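Local coordinates for protein AA9 family lytic polysaccharide monooxygenase D (Myceliophthora thermophila, PDB 5UFV) that cleaves cellulose by copper-dependent oxidation of its glycosidic bonds, using oxygen or hydrogen peroxide as cosubstrate and yielding C1-oxidised products, at residues Ser140-Pro143 / Asp144-Pro148. Residues are numbered along the deposited sequence; the frame is centred on the assembly and turned at random.
Sequences SKIP and DGLAP
Ile142 and Leu146 meet across a type II beta turn that runs from Pro143 to Leu146, in the loop leading from strand 136-141 of one sheet to strand 149-159 of the other in the AA9 beta-sandwich. The two side chains cross at about a right angle and touch through a single branch each, CG2 of Ile142 lying 3.8 Å from CD2 of Leu146. Ile142 puts that methyl there because CG2 stands anti to its backbone N, while CG1 stands anti to the carbonyl carbon with CD1 extended beyond it. On the far side of the turn, Leu146 has CG anti to its own N (chi1 -169°) and CD2 extended anti to CA, so that this methyl reaches across to Ile142. The same methyl also comes near the ring of Pro143, more loosely, with CD2 4.5 Å from the ring carbon CD. The apolar cluster continues into the sheet of strand 149-159: Pro143 packs on Ile104, and Leu146 on Phe102 and Met84. Asp144, exposed at the first corner, starts its side chain away from the preceding residues, although CB still touches Pro143. Gly145 follows at the second corner with phi at +82°, the left-handed backbone that a type II turn needs at this position. Its backbone, like that of Ala147, is hydrogen-bonded to Ala183, which ties the loop to the segment beyond strand 167-177. The turn closes without a hydrogen bond between its ends: Pro143 O stays 3.5 Å from Leu146 N, and Leu146 CB sits at 3.5 Å from that same Pro143 O.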
# COMPACT_ATOMS: atom_id res chain seq x y z
N SER A 140 -6.70 4.71 6.88
CA SER A 140 -7.69 4.22 5.94
C SER A 140 -8.81 3.52 6.71
O SER A 140 -8.54 2.79 7.66
CB SER A 140 -7.05 3.22 4.98
OG SER A 140 -6.02 3.80 4.20
N LYS A 141 -10.06 3.73 6.31
CA LYS A 141 -11.18 2.98 6.85
C LYS A 141 -11.30 1.65 6.16
O LYS A 141 -11.24 1.60 4.95
CB LYS A 141 -12.49 3.74 6.67
CG LYS A 141 -12.67 4.80 7.71
CD LYS A 141 -13.95 5.59 7.52
CE LYS A 141 -13.97 6.72 8.56
NZ LYS A 141 -15.11 7.64 8.38
N ILE A 142 -11.46 0.58 6.93
CA ILE A 142 -11.89 -0.71 6.39
C ILE A 142 -13.30 -0.57 5.82
O ILE A 142 -14.21 -0.25 6.56
CB ILE A 142 -11.90 -1.79 7.48
CG1 ILE A 142 -10.47 -2.08 7.94
CG2 ILE A 142 -12.56 -3.06 6.96
CD1 ILE A 142 -10.37 -3.03 9.12
N PRO A 143 -13.48 -0.83 4.53
CA PRO A 143 -14.76 -0.56 3.86
C PRO A 143 -15.95 -1.14 4.59
O PRO A 143 -15.86 -2.26 5.10
CB PRO A 143 -14.62 -1.26 2.50
CG PRO A 143 -13.17 -1.50 2.31
CD PRO A 143 -12.49 -1.47 3.64
N ASP A 144 -17.06 -0.39 4.61
CA ASP A 144 -18.32 -0.84 5.24
C ASP A 144 -18.92 -2.09 4.59
O ASP A 144 -18.96 -2.22 3.36
CB ASP A 144 -19.39 0.27 5.21
CG ASP A 144 -18.99 1.50 6.01
OD1 ASP A 144 -18.40 1.37 7.12
OD2 ASP A 144 -19.26 2.61 5.51
N GLY A 145 -19.40 -3.00 5.44
CA GLY A 145 -20.03 -4.23 5.01
C GLY A 145 -19.10 -5.37 4.66
O GLY A 145 -19.58 -6.46 4.34
N LEU A 146 -17.79 -5.16 4.71
CA LEU A 146 -16.83 -6.18 4.26
C LEU A 146 -17.07 -7.52 4.94
O LEU A 146 -17.15 -7.58 6.16
CB LEU A 146 -15.41 -5.73 4.55
CG LEU A 146 -14.23 -6.49 3.96
CD1 LEU A 146 -14.29 -6.52 2.44
CD2 LEU A 146 -12.94 -5.83 4.42
N ALA A 147 -17.18 -8.59 4.17
CA ALA A 147 -17.42 -9.91 4.78
C ALA A 147 -16.31 -10.22 5.75
O ALA A 147 -15.15 -9.87 5.49
CB ALA A 147 -17.50 -11.00 3.72
N PRO A 148 -16.64 -10.88 6.86
CA PRO A 148 -15.65 -11.22 7.87
C PRO A 148 -14.64 -12.23 7.38
O PRO A 148 -14.95 -13.01 6.49
CB PRO A 148 -16.49 -11.89 8.98
CG PRO A 148 -17.68 -12.43 8.27
CD PRO A 148 -17.96 -11.45 7.17